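Local coordinates for protein peptidoglycan N-acetylglucosamine deacetylase (Agathobacter rectalis, PDB 5JMU) that probably removes acetyl groups from N-acetylglucosamine in peptidoglycan through its zinc-binding NodB-homology catalytic domain, which this chain holds, at residues A74-S79 and I113-G118; D28-Y33 and F50-T55; A91-L96 and N138-R143; L145-W150 and M219-V224. One frame throughout, in Å; residues are numbered along the deposited sequence.

Contact 1: A74-S79 and I113-G118. With ZN (zinc ion), chain C.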
loop_
_atom_site.group_PDB
_atom_site.type_symbol
_atom_site.label_atom_id
_atom_site.label_comp_id
_atom_site.label_asym_id
_atom_site.label_seq_id
_atom_site.Cartn_x
_atom_site.Cartn_y
_atom_site.Cartn_z
ATOM N N ALA A 74 -3.975 -3.908 -4.741
ATOM C CA ALA A 74 -2.768 -3.529 -5.472
ATOM C C ALA A 74 -1.639 -4.539 -5.159
ATOM O O ALA A 74 -1.728 -5.328 -4.225
ATOM C CB ALA A 74 -2.357 -2.113 -5.090
ATOM N N ILE A 75 -0.569 -4.512 -5.948
ATOM C CA ILE A 75 0.521 -5.465 -5.755
ATOM C C ILE A 75 1.584 -4.973 -4.808
ATOM O O ILE A 75 1.976 -3.832 -4.936
ATOM C CB ILE A 75 1.186 -5.757 -7.111
ATOM C CG1 ILE A 75 0.181 -6.457 -8.021
ATOM C CG2 ILE A 75 2.433 -6.674 -6.907
ATOM C CD1 ILE A 75 0.653 -6.651 -9.503
ATOM N N HIS A 76 2.033 -5.823 -3.863
ATOM C CA HIS A 76 3.254 -5.535 -3.088
ATOM C C HIS A 76 4.339 -6.495 -3.591
ATOM O O HIS A 76 5.302 -6.085 -4.252
ATOM C CB HIS A 76 2.970 -5.666 -1.589
ATOM C CG HIS A 76 4.018 -5.086 -0.673
ATOM N ND1 HIS A 76 4.747 -3.946 -0.969
ATOM C CD2 HIS A 76 4.408 -5.488 0.560
ATOM C CE1 HIS A 76 5.568 -3.696 0.056
ATOM N NE2 HIS A 76 5.393 -4.622 0.986
ATOM N N SER A 77 4.121 -7.780 -3.370
ATOM C CA SER A 77 5.062 -8.797 -3.861
ATOM C C SER A 77 4.533 -10.187 -3.540
ATOM O O SER A 77 3.954 -10.383 -2.489
ATOM C CB SER A 77 6.444 -8.604 -3.197
ATOM O OG SER A 77 7.259 -9.743 -3.450
ATOM N N ALA A 78 4.700 -11.145 -4.439
ATOM C CA ALA A 78 4.229 -12.482 -4.091
ATOM C C ALA A 78 5.049 -13.054 -2.949
ATOM O O ALA A 78 4.489 -13.539 -1.958
ATOM C CB ALA A 78 4.266 -13.436 -5.344
ATOM N N SER A 79 6.379 -13.055 -3.095
ATOM C CA SER A 79 7.234 -13.653 -2.091
ATOM C C SER A 79 7.640 -12.733 -0.949
ATOM O O SER A 79 7.958 -13.234 0.140
ATOM C CB SER A 79 8.527 -14.189 -2.723
ATOM O OG SER A 79 9.321 -13.092 -3.168
ATOM N N ILE A 113 -1.910 -0.809 -9.756
ATOM C CA ILE A 113 -1.059 -0.036 -8.865
ATOM C C ILE A 113 -0.204 -1.019 -8.091
ATOM O O ILE A 113 -0.671 -2.113 -7.754
ATOM C CB ILE A 113 -1.904 0.828 -7.856
ATOM C CG1 ILE A 113 -2.974 1.632 -8.606
ATOM C CG2 ILE A 113 -0.961 1.787 -7.036
ATOM C CD1 ILE A 113 -3.931 2.468 -7.679
ATOM N N ILE A 114 1.043 -0.633 -7.840
ATOM C CA ILE A 114 1.944 -1.427 -7.012
ATOM C C ILE A 114 2.592 -0.581 -5.936
ATOM O O ILE A 114 2.576 0.669 -5.994
ATOM C CB ILE A 114 3.064 -2.129 -7.860
ATOM C CG1 ILE A 114 4.147 -1.113 -8.263
ATOM C CG2 ILE A 114 2.484 -2.757 -9.104
ATOM C CD1 ILE A 114 5.418 -1.809 -8.838
ATOM N N ARG A 115 3.162 -1.239 -4.924
ATOM C CA ARG A 115 4.063 -0.571 -3.988
ATOM C C ARG A 115 5.303 -1.435 -3.903
ATOM O O ARG A 115 5.223 -2.598 -3.503
ATOM C CB ARG A 115 3.437 -0.397 -2.613
ATOM C CG ARG A 115 4.489 0.177 -1.580
ATOM C CD ARG A 115 3.769 0.541 -0.289
ATOM N NE ARG A 115 2.972 1.753 -0.447
ATOM C CZ ARG A 115 1.924 2.045 0.349
ATOM N NH1 ARG A 115 1.551 1.182 1.303
ATOM N NH2 ARG A 115 1.254 3.206 0.211
ATOM N N PHE A 116 6.450 -0.863 -4.239
ATOM C CA PHE A 116 7.691 -1.605 -4.149
ATOM C C PHE A 116 7.983 -1.997 -2.711
ATOM O O PHE A 116 7.840 -1.155 -1.814
ATOM C CB PHE A 116 8.858 -0.744 -4.632
ATOM C CG PHE A 116 8.865 -0.467 -6.089
ATOM C CD1 PHE A 116 9.306 -1.419 -7.026
ATOM C CD2 PHE A 116 8.424 0.775 -6.566
ATOM C CE1 PHE A 116 9.361 -1.135 -8.402
ATOM C CE2 PHE A 116 8.452 1.064 -7.974
ATOM C CZ PHE A 116 8.911 0.109 -8.895
ATOM N N PRO A 117 8.426 -3.249 -2.475
ATOM C CA PRO A 117 8.877 -3.592 -1.129
ATOM C C PRO A 117 10.047 -2.698 -0.712
ATOM O O PRO A 117 11.012 -2.505 -1.453
ATOM C CB PRO A 117 9.259 -5.084 -1.270
ATOM C CG PRO A 117 8.244 -5.587 -2.329
ATOM C CD PRO A 117 8.252 -4.457 -3.344
ATOM N N GLY A 118 9.909 -2.098 0.468
ATOM C CA GLY A 118 10.874 -1.145 0.992
ATOM C C GLY A 118 10.625 0.278 0.490
ATOM O O GLY A 118 11.347 1.209 0.876
HETATM ZN ZN ZN C . 6.290 -4.943 2.858
HETATM O O HOH W 1 8.108 -3.909 2.276
HETATM O O HOH W 2 5.630 -3.125 3.562
HETATM O O HOH W 3 7.155 -5.118 4.777
#

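Contact 2: D28-Y33 and F50-T55. With ZN (zinc ion), chain C.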
loop_
_atom_site.group_PDB
_atom_site.type_symbol
_atom_site.label_atom_id
_atom_site.label_comp_id
_atom_site.label_asym_id
_atom_site.label_seq_id
_atom_site.Cartn_x
_atom_site.Cartn_y
_atom_site.Cartn_z
ATOM N N ASP A 28 1.511 -5.961 3.108
ATOM C CA ASP A 28 2.071 -7.253 3.555
ATOM C C ASP A 28 1.026 -8.347 3.781
ATOM O O ASP A 28 1.407 -9.504 3.880
ATOM C CB ASP A 28 2.913 -7.122 4.852
ATOM C CG ASP A 28 4.305 -6.584 4.619
ATOM O OD1 ASP A 28 4.568 -5.948 3.564
ATOM O OD2 ASP A 28 5.116 -6.671 5.546
ATOM N N GLY A 29 -0.259 -7.996 3.857
ATOM C CA GLY A 29 -1.318 -8.970 4.011
ATOM C C GLY A 29 -1.671 -9.627 2.684
ATOM O O GLY A 29 -1.024 -9.362 1.685
ATOM N N PRO A 30 -2.750 -10.415 2.645
ATOM C CA PRO A 30 -3.664 -10.622 3.769
ATOM C C PRO A 30 -3.103 -11.576 4.821
ATOM O O PRO A 30 -2.177 -12.323 4.578
ATOM C CB PRO A 30 -4.916 -11.212 3.102
ATOM C CG PRO A 30 -4.375 -11.897 1.862
ATOM C CD PRO A 30 -3.279 -10.952 1.370
ATOM N N GLY A 31 -3.679 -11.515 6.010
ATOM C CA GLY A 31 -3.296 -12.396 7.101
ATOM C C GLY A 31 -4.477 -12.504 8.064
ATOM O O GLY A 31 -5.615 -12.133 7.747
ATOM N N LYS A 32 -4.203 -13.007 9.264
ATOM C CA LYS A 32 -5.256 -13.395 10.206
ATOM C C LYS A 32 -6.053 -12.221 10.740
ATOM O O LYS A 32 -7.153 -12.441 11.236
ATOM C CB LYS A 32 -4.666 -14.206 11.377
ATOM C CG LYS A 32 -3.755 -13.440 12.256
ATOM C CD LYS A 32 -3.219 -14.341 13.382
ATOM C CE LYS A 32 -4.321 -14.803 14.313
ATOM N NZ LYS A 32 -3.749 -15.573 15.484
ATOM N N TYR A 33 -5.507 -10.996 10.659
ATOM C CA TYR A 33 -6.201 -9.826 11.180
ATOM C C TYR A 33 -6.968 -9.051 10.125
ATOM O O TYR A 33 -7.662 -8.074 10.458
ATOM C CB TYR A 33 -5.201 -8.870 11.887
ATOM C CG TYR A 33 -4.348 -9.641 12.896
ATOM C CD1 TYR A 33 -4.927 -10.232 13.996
ATOM C CD2 TYR A 33 -2.970 -9.817 12.700
ATOM C CE1 TYR A 33 -4.178 -10.964 14.891
ATOM C CE2 TYR A 33 -2.217 -10.536 13.583
ATOM C CZ TYR A 33 -2.816 -11.097 14.671
ATOM O OH TYR A 33 -2.075 -11.828 15.565
ATOM N N PHE A 50 -5.128 -2.018 -0.379
ATOM C CA PHE A 50 -4.313 -3.132 0.123
ATOM C C PHE A 50 -3.224 -3.473 -0.854
ATOM O O PHE A 50 -3.514 -3.797 -2.014
ATOM C CB PHE A 50 -5.206 -4.352 0.376
ATOM C CG PHE A 50 -6.147 -4.124 1.520
ATOM C CD1 PHE A 50 -5.777 -4.419 2.833
ATOM C CD2 PHE A 50 -7.391 -3.529 1.283
ATOM C CE1 PHE A 50 -6.680 -4.189 3.910
ATOM C CE2 PHE A 50 -8.275 -3.266 2.349
ATOM C CZ PHE A 50 -7.903 -3.597 3.675
ATOM N N PHE A 51 -1.980 -3.400 -0.387
ATOM C CA PHE A 51 -0.827 -3.798 -1.209
ATOM C C PHE A 51 -0.441 -5.200 -0.758
ATOM O O PHE A 51 0.184 -5.368 0.298
ATOM C CB PHE A 51 0.313 -2.781 -1.050
ATOM C CG PHE A 51 -0.011 -1.449 -1.660
ATOM C CD1 PHE A 51 0.176 -1.256 -3.020
ATOM C CD2 PHE A 51 -0.503 -0.418 -0.892
ATOM C CE1 PHE A 51 -0.086 -0.017 -3.617
ATOM C CE2 PHE A 51 -0.790 0.832 -1.473
ATOM C CZ PHE A 51 -0.566 1.040 -2.848
ATOM N N VAL A 52 -0.832 -6.203 -1.557
ATOM C CA VAL A 52 -0.876 -7.581 -1.054
ATOM C C VAL A 52 0.322 -8.466 -1.430
ATOM O O VAL A 52 1.111 -8.152 -2.349
ATOM C CB VAL A 52 -2.206 -8.270 -1.508
ATOM C CG1 VAL A 52 -3.414 -7.503 -0.909
ATOM C CG2 VAL A 52 -2.319 -8.330 -3.019
ATOM N N THR A 53 0.460 -9.568 -0.676
ATOM C CA THR A 53 1.525 -10.522 -0.863
ATOM C C THR A 53 0.903 -11.899 -0.834
ATOM O O THR A 53 -0.283 -12.029 -0.485
ATOM C CB THR A 53 2.573 -10.507 0.280
ATOM O OG1 THR A 53 1.977 -11.048 1.471
ATOM C CG2 THR A 53 3.128 -9.123 0.527
ATOM N N ASN A 54 1.712 -12.913 -1.111
ATOM C CA ASN A 54 1.272 -14.275 -0.893
ATOM C C ASN A 54 2.041 -14.936 0.252
ATOM O O ASN A 54 2.286 -16.154 0.251
ATOM C CB ASN A 54 1.412 -15.078 -2.177
ATOM C CG ASN A 54 0.527 -16.305 -2.166
ATOM O OD1 ASN A 54 -0.613 -16.259 -1.677
ATOM N ND2 ASN A 54 1.038 -17.379 -2.679
ATOM N N THR A 55 2.414 -14.110 1.240
ATOM C CA THR A 55 3.178 -14.623 2.383
ATOM C C THR A 55 2.361 -15.576 3.267
ATOM O O THR A 55 2.903 -16.488 3.907
ATOM C CB THR A 55 3.683 -13.445 3.231
ATOM O OG1 THR A 55 4.632 -12.707 2.454
ATOM C CG2 THR A 55 4.400 -13.951 4.479
HETATM ZN ZN ZN C . 6.290 -4.943 2.858
HETATM O O HOH W 4 4.230 -10.278 3.743
HETATM O O HOH W 3 7.155 -5.118 4.777
HETATM O O HOH W 5 -0.589 -13.134 2.314
HETATM O O HOH W 2 5.630 -3.125 3.562
HETATM O O HOH W 1 8.108 -3.909 2.276
#

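Contact 3: A91-L96 and N138-R143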
loop_
_atom_site.group_PDB
_atom_site.type_symbol
_atom_site.label_atom_id
_atom_site.label_comp_id
_atom_site.label_asym_id
_atom_site.label_seq_id
_atom_site.Cartn_x
_atom_site.Cartn_y
_atom_site.Cartn_z
ATOM N N ALA A 91 13.700 -11.118 -12.356
ATOM C CA ALA A 91 13.191 -11.722 -11.120
ATOM C C ALA A 91 12.104 -10.866 -10.488
ATOM O O ALA A 91 11.103 -11.381 -9.985
ATOM C CB ALA A 91 14.360 -11.920 -10.141
ATOM N N PHE A 92 12.268 -9.546 -10.519
ATOM C CA PHE A 92 11.263 -8.662 -9.958
ATOM C C PHE A 92 9.942 -8.853 -10.670
ATOM O O PHE A 92 8.907 -9.001 -10.011
ATOM C CB PHE A 92 11.707 -7.203 -10.060
ATOM C CG PHE A 92 10.674 -6.264 -9.525
ATOM C CD1 PHE A 92 10.593 -6.076 -8.164
ATOM C CD2 PHE A 92 9.768 -5.655 -10.384
ATOM C CE1 PHE A 92 9.613 -5.240 -7.623
ATOM C CE2 PHE A 92 8.761 -4.811 -9.868
ATOM C CZ PHE A 92 8.708 -4.602 -8.507
ATOM N N PHE A 93 9.975 -8.850 -12.006
ATOM C CA PHE A 93 8.705 -8.925 -12.739
ATOM C C PHE A 93 8.145 -10.332 -12.706
ATOM O O PHE A 93 6.924 -10.472 -12.720
ATOM C CB PHE A 93 8.854 -8.406 -14.181
ATOM C CG PHE A 93 8.873 -6.909 -14.228
ATOM C CD1 PHE A 93 7.743 -6.192 -13.861
ATOM C CD2 PHE A 93 10.048 -6.211 -14.527
ATOM C CE1 PHE A 93 7.753 -4.779 -13.856
ATOM C CE2 PHE A 93 10.064 -4.815 -14.534
ATOM C CZ PHE A 93 8.929 -4.107 -14.193
ATOM N N ASP A 94 8.984 -11.372 -12.625
ATOM C CA ASP A 94 8.406 -12.702 -12.418
ATOM C C ASP A 94 7.580 -12.730 -11.132
ATOM O O ASP A 94 6.447 -13.239 -11.108
ATOM C CB ASP A 94 9.487 -13.776 -12.355
ATOM C CG ASP A 94 10.056 -14.159 -13.738
ATOM O OD1 ASP A 94 9.510 -13.776 -14.778
ATOM O OD2 ASP A 94 11.079 -14.861 -13.741
ATOM N N ASP A 95 8.129 -12.173 -10.066
ATOM C CA ASP A 95 7.372 -12.095 -8.821
ATOM C C ASP A 95 6.148 -11.187 -8.900
ATOM O O ASP A 95 5.073 -11.556 -8.402
ATOM C CB ASP A 95 8.319 -11.635 -7.705
ATOM C CG ASP A 95 7.617 -11.528 -6.356
ATOM O OD1 ASP A 95 7.607 -12.546 -5.623
ATOM O OD2 ASP A 95 7.142 -10.407 -6.055
ATOM N N LEU A 96 6.273 -10.033 -9.546
ATOM C CA LEU A 96 5.147 -9.104 -9.654
ATOM C C LEU A 96 4.008 -9.788 -10.423
ATOM O O LEU A 96 2.829 -9.722 -10.012
ATOM C CB LEU A 96 5.607 -7.805 -10.355
ATOM C CG LEU A 96 4.524 -6.757 -10.608
ATOM C CD1 LEU A 96 5.202 -5.395 -10.651
ATOM C CD2 LEU A 96 3.819 -6.948 -11.953
ATOM N N ASN A 138 11.216 2.976 -14.127
ATOM C CA ASN A 138 10.957 3.167 -15.545
ATOM C C ASN A 138 10.248 1.952 -16.171
ATOM O O ASN A 138 9.300 2.129 -16.958
ATOM C CB ASN A 138 12.281 3.528 -16.235
ATOM C CG ASN A 138 12.734 4.975 -15.896
ATOM O OD1 ASN A 138 12.139 5.924 -16.414
ATOM N ND2 ASN A 138 13.767 5.147 -15.020
ATOM N N ASP A 139 10.642 0.748 -15.802
ATOM C CA ASP A 139 10.013 -0.452 -16.381
ATOM C C ASP A 139 8.553 -0.586 -15.947
ATOM O O ASP A 139 7.699 -0.997 -16.755
ATOM C CB ASP A 139 10.794 -1.704 -15.995
ATOM C CG ASP A 139 12.190 -1.733 -16.616
ATOM O OD1 ASP A 139 12.324 -1.312 -17.764
ATOM O OD2 ASP A 139 13.145 -2.104 -15.914
ATOM N N VAL A 140 8.244 -0.283 -14.691
ATOM C CA VAL A 140 6.876 -0.387 -14.213
ATOM C C VAL A 140 5.996 0.590 -14.987
ATOM O O VAL A 140 4.890 0.271 -15.419
ATOM C CB VAL A 140 6.857 -0.127 -12.672
ATOM C CG1 VAL A 140 5.475 0.215 -12.148
ATOM C CG2 VAL A 140 7.426 -1.340 -11.945
ATOM N N THR A 141 6.515 1.808 -15.198
ATOM C CA THR A 141 5.797 2.832 -15.947
ATOM C C THR A 141 5.560 2.392 -17.393
ATOM O O THR A 141 4.441 2.577 -17.938
ATOM C CB THR A 141 6.584 4.144 -15.882
ATOM O OG1 THR A 141 6.748 4.491 -14.490
ATOM C CG2 THR A 141 5.845 5.240 -16.623
ATOM N N ALA A 142 6.591 1.818 -18.026
ATOM C CA ALA A 142 6.470 1.341 -19.415
ATOM C C ALA A 142 5.406 0.248 -19.510
ATOM O O ALA A 142 4.756 0.076 -20.564
ATOM C CB ALA A 142 7.828 0.809 -19.899
ATOM N N ARG A 143 5.260 -0.537 -18.444
ATOM C CA ARG A 143 4.225 -1.570 -18.413
ATOM C C ARG A 143 2.826 -1.057 -18.068
ATOM O O ARG A 143 1.885 -1.868 -17.957
ATOM C CB ARG A 143 4.608 -2.672 -17.420
ATOM C CG ARG A 143 5.800 -3.409 -17.978
ATOM C CD ARG A 143 6.556 -4.250 -16.970
ATOM N NE ARG A 143 5.902 -5.525 -16.732
ATOM C CZ ARG A 143 6.420 -6.726 -16.978
ATOM N NH1 ARG A 143 7.641 -6.878 -17.489
ATOM N NH2 ARG A 143 5.697 -7.789 -16.682
#

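Contact 4: L145-W150 and M219-V224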
loop_
_atom_site.group_PDB
_atom_site.type_symbol
_atom_site.label_atom_id
_atom_site.label_comp_id
_atom_site.label_asym_id
_atom_site.label_seq_id
_atom_site.Cartn_x
_atom_site.Cartn_y
_atom_site.Cartn_z
ATOM N N LEU A 145 1.864 0.428 -15.384
ATOM C CA LEU A 145 1.546 0.337 -13.964
ATOM C C LEU A 145 1.851 1.643 -13.211
ATOM O O LEU A 145 2.719 2.422 -13.633
ATOM C CB LEU A 145 2.339 -0.804 -13.341
ATOM C CG LEU A 145 1.923 -2.193 -13.816
ATOM C CD1 LEU A 145 2.946 -3.144 -13.259
ATOM C CD2 LEU A 145 0.518 -2.490 -13.282
ATOM N N LEU A 146 1.116 1.894 -12.138
ATOM C CA LEU A 146 1.352 3.045 -11.273
ATOM C C LEU A 146 1.988 2.524 -10.016
ATOM O O LEU A 146 1.760 1.368 -9.656
ATOM C CB LEU A 146 0.053 3.757 -10.901
ATOM C CG LEU A 146 -0.715 4.261 -12.122
ATOM C CD1 LEU A 146 -2.180 4.502 -11.750
ATOM C CD2 LEU A 146 -0.053 5.486 -12.656
ATOM N N TYR A 147 2.813 3.334 -9.357
ATOM C CA TYR A 147 3.341 2.880 -8.064
ATOM C C TYR A 147 3.142 3.990 -7.046
ATOM O O TYR A 147 3.057 5.166 -7.397
ATOM C CB TYR A 147 4.824 2.477 -8.135
ATOM C CG TYR A 147 5.829 3.598 -8.394
ATOM C CD1 TYR A 147 6.141 4.015 -9.696
ATOM C CD2 TYR A 147 6.473 4.231 -7.315
ATOM C CE1 TYR A 147 7.099 5.031 -9.923
ATOM C CE2 TYR A 147 7.424 5.233 -7.523
ATOM C CZ TYR A 147 7.707 5.644 -8.813
ATOM O OH TYR A 147 8.654 6.651 -8.975
ATOM N N CYS A 148 3.030 3.608 -5.790
ATOM C CA CYS A 148 2.779 4.595 -4.727
ATOM C C CYS A 148 3.628 4.262 -3.496
ATOM O O CYS A 148 3.703 3.103 -3.054
ATOM C CB CYS A 148 1.292 4.581 -4.380
ATOM S SG CYS A 148 0.780 5.971 -3.345
ATOM N N ASP A 149 4.353 5.276 -3.013
ATOM C CA ASP A 149 5.018 5.208 -1.724
ATOM C C ASP A 149 4.059 5.749 -0.650
ATOM O O ASP A 149 2.903 5.366 -0.658
ATOM C CB ASP A 149 6.337 5.984 -1.824
ATOM C CG ASP A 149 7.295 5.335 -2.818
ATOM O OD1 ASP A 149 7.426 4.074 -2.803
ATOM O OD2 ASP A 149 7.909 6.045 -3.630
ATOM N N TRP A 150 4.522 6.623 0.250
ATOM C CA TRP A 150 3.642 7.134 1.306
ATOM C C TRP A 150 4.225 8.441 1.841
ATOM O O TRP A 150 5.394 8.726 1.608
ATOM C CB TRP A 150 3.499 6.111 2.459
ATOM C CG TRP A 150 4.835 5.768 3.085
ATOM C CD1 TRP A 150 5.389 6.326 4.237
ATOM C CD2 TRP A 150 5.782 4.782 2.623
ATOM N NE1 TRP A 150 6.632 5.760 4.472
ATOM C CE2 TRP A 150 6.889 4.814 3.500
ATOM C CE3 TRP A 150 5.798 3.868 1.544
ATOM C CZ2 TRP A 150 8.007 3.960 3.341
ATOM C CZ3 TRP A 150 6.915 3.044 1.380
ATOM C CH2 TRP A 150 7.996 3.092 2.274
HETATM N N MSE A 219 -0.298 10.056 -7.157
HETATM C CA MSE A 219 0.549 9.104 -6.443
HETATM C C MSE A 219 1.540 9.846 -5.552
HETATM O O MSE A 219 1.947 10.972 -5.845
HETATM C CB MSE A 219 1.343 8.211 -7.433
HETATM C CG MSE A 219 0.486 7.375 -8.390
HETATM SE SE MSE A 219 -0.330 5.864 -7.492
HETATM C CE MSE A 219 -2.212 6.429 -7.467
ATOM N N SER A 220 1.947 9.186 -4.479
ATOM C CA SER A 220 2.991 9.716 -3.616
ATOM C C SER A 220 4.281 9.020 -4.035
ATOM O O SER A 220 4.344 7.776 -3.944
ATOM C CB SER A 220 2.645 9.429 -2.149
ATOM O OG SER A 220 3.665 9.874 -1.287
ATOM N N HIS A 221 5.262 9.785 -4.537
ATOM C CA HIS A 221 6.549 9.199 -4.955
ATOM C C HIS A 221 7.711 9.727 -4.145
ATOM O O HIS A 221 7.914 10.958 -4.046
ATOM C CB HIS A 221 6.863 9.487 -6.431
ATOM C CG HIS A 221 6.014 8.719 -7.392
ATOM N ND1 HIS A 221 6.089 8.896 -8.763
ATOM C CD2 HIS A 221 5.063 7.774 -7.182
ATOM C CE1 HIS A 221 5.216 8.095 -9.356
ATOM N NE2 HIS A 221 4.592 7.395 -8.421
ATOM N N HIS A 222 8.493 8.821 -3.605
ATOM C CA HIS A 222 9.735 9.203 -2.944
ATOM C C HIS A 222 10.814 9.486 -3.974
ATOM O O HIS A 222 10.601 9.277 -5.164
ATOM C CB HIS A 222 10.222 8.051 -2.076
ATOM C CG HIS A 222 9.377 7.755 -0.875
ATOM N ND1 HIS A 222 9.603 6.654 -0.088
ATOM C CD2 HIS A 222 8.342 8.424 -0.315
ATOM C CE1 HIS A 222 8.729 6.644 0.914
ATOM N NE2 HIS A 222 7.955 7.705 0.798
ATOM N N ARG A 223 11.992 9.878 -3.485
ATOM C CA ARG A 223 13.229 9.917 -4.271
ATOM C C ARG A 223 13.676 8.478 -4.509
ATOM O O ARG A 223 13.560 7.635 -3.623
ATOM C CB ARG A 223 14.326 10.701 -3.498
ATOM C CG ARG A 223 15.668 10.797 -4.201
ATOM C CD ARG A 223 16.730 11.482 -3.335
ATOM N NE ARG A 223 17.954 11.751 -4.115
ATOM C CZ ARG A 223 18.981 10.909 -4.260
ATOM N NH1 ARG A 223 18.981 9.717 -3.669
ATOM N NH2 ARG A 223 20.033 11.262 -5.000
ATOM N N VAL A 224 14.187 8.167 -5.699
ATOM C CA VAL A 224 14.833 6.870 -5.882
ATOM C C VAL A 224 16.308 6.955 -5.455
ATOM O O VAL A 224 17.027 7.856 -5.860
ATOM C CB VAL A 224 14.726 6.400 -7.350
ATOM C CG1 VAL A 224 15.569 5.149 -7.602
ATOM C CG2 VAL A 224 13.263 6.140 -7.713
HETATM O O HOH W 6 3.379 5.882 -10.751
HETATM O O HOH W 7 10.053 7.144 -6.845
#

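Contact 1: A74-S79 and I113-G118
I75 pairs with I114 in a single parallel bridge between strand 72-77 and strand 113-114 of the NodB-homology domain. Helix 89-107 lies in the connection, so the unit is a beta-alpha-beta crossover. Two backbone bonds make the bridge. I75 N donates to I113 O at 3.0 Å, and R115 N donates to I75 O at 2.9 Å. One step on, the backbone pairing gives way to a side chain. H76 ND1 donates to R115 O at 2.9 Å. The oxygen lies near the plane of the imidazole, while ND1 sits about 40° out of the carbonyl plane. CG of H76 is anti to the backbone N (chi1 -166°), and this turns the ring toward R115. P117 CG lies over one face of the H76 ring, a CH-pi contact off-centre toward the rim. The same CG touches S77 CB at 3.6 Å. I114 CG2 meets I75 CB. The guanidinium of R115 forms a salt bridge with D27. The ND1 bond probably helps fix the ring rotation of H76, with NE2 on the zinc ion at 2.1 Å. D28, H80 and three waters complete the six ligands; one of these waters accepts from G118 N at 3.1 Å.

Contact 2: D28-Y33 and F50-T55
D28, G29 and P30 run beside F51, V52 and T53 in a largely backbone contact. A loop leaving strand 21-27 here borders the end of strand 49-53, at the zinc site of the deacetylase domain. D28 N donates to F51 O at 3.2 Å, and T53 N donates to G29 O at 2.8 Å. Both donors lie nearly on the line of the C=O bond. The peptide before P30 is cis. P30 CD meets V52 CB at 4.1 Å, and helix 61-68 packs on the same proline through M62 and I63. T53 carries the side-chain part. Its OG1 stands between the backbone N and the carbonyl carbon (chi1 70°). From there T53 OG1 donates to D28 O at 2.9 Å, approaching from above the carbonyl plane. The same OG1 accepts from T55 N at 3.1 Å, which closes an ST turn. A valine in its place is likely to leave T55 N without its acceptor and the D28 carbonyl less firmly held. D28 OD1 binds the zinc ion at 2.1 Å, and D28 OD2 accepts from a zinc-bound water at 2.7 Å. H76 and H80 are the other protein ligands. D28 is thus gripped at its backbone N and O while its carboxylate serves the metal and a metal-bound water. T53 is a second-shell residue that probably helps position it.

Contact 3: A91-L96 and N138-R143
F93 and R143 stack face to face. The guanidinium lies flat on the phenyl ring, with planes 7° apart and centres 3.9 Å apart. NH1 and CZ of R143 lie above the CG side of the ring, 3.5 Å from F93 CG in the case of NH1. R143 CD sits over the same face, 3.4 Å from F93 CE1. A bend in the arginine chain at chi3 (80°) lays the guanidinium along the ring. The contact is both cation-pi, off-centre, and CH-pi. The opposite face of F93 is covered by F92 from its own helix, so the ring is sandwiched. D139 comes in at the edge. D139 CB lies 3.5 Å from F93 CE2, and the carboxylate plane is turned steeply from the ring. No hydrogen bond joins the two segments. The charge of R143 is met by E97, one turn further along the helix of F93, through a salt bridge to NH2. This partner probably helps to keep the guanidinium on the ring. The short helical segments 91-96 and 138-142 cross at -45° with axes 12.1 Å apart. The aromatic and arginine side chains bridge that distance. Nearby, L96 and V140 touch I114 of strand 113-114, and L136 of helix 132-142 packs against F92 and F93.

Contact 4: L145-W150 and M219-V224
H222 reaches back over D149 and W150. Its CG is anti to the carbonyl carbon (chi1 -69°), which brings the ring over D149. H222 CB lies 3.4 Å from D149 OD2. That oxygen accepts from H222 N at 2.8 Å through its anti lone pair and also bonds to S120 OG. Further out, D149 CB sits almost on the normal of the H222 ring, 3.4 Å from the centroid. H222 ND1 bonds to S121 OG. H222 CE1 points at the face of the W150 six-membered ring, 3.7 Å from W150 CE2, in an edge-to-face pair. At the tip, H222 NE2 donates to W150 O at 2.9 Å. H221 turns to Y147 instead. The two rings form an offset stack with planes at 2° and centroids 3.8 Å apart. H221 NE2 also donates to Y147 O. Replacing Y147 by an alanine is likely to leave the H221 ring without its stacking partner and freer to turn. D149 N donates to S220 O at 2.7 Å. The selenium of M219, a selenomethionine, packs on C148 CB. Segment 219-222 thus crosses the end of strand 146-147 and the loop after it. This is consistent with the distorted beta/alpha barrel of NodB-type deacetylases; the side chain of W150 lies about 8 Å from the zinc ion.

In the fold
From the N terminus, contact 2 closes first, bringing the loop after strand 21-27 to strand 49-53 across helix 34-43. Contact 1 follows in series and spans helix 89-107. It is joined to contact 2 because strands 49-53 and 72-77 are sheet neighbours and both contacts reach the zinc ion. Contact 3 crosses contact 1: its first segment lies within the loop that contact 1 closes, its second beyond it. F116 packs on F92 and V140, and D95 bonds to S77. Contact 4 comes last and closes the longest loop, bringing the C-terminal tail to strand 146-147. That strand pairs with strand 113-114, linking contact 4 to contact 1.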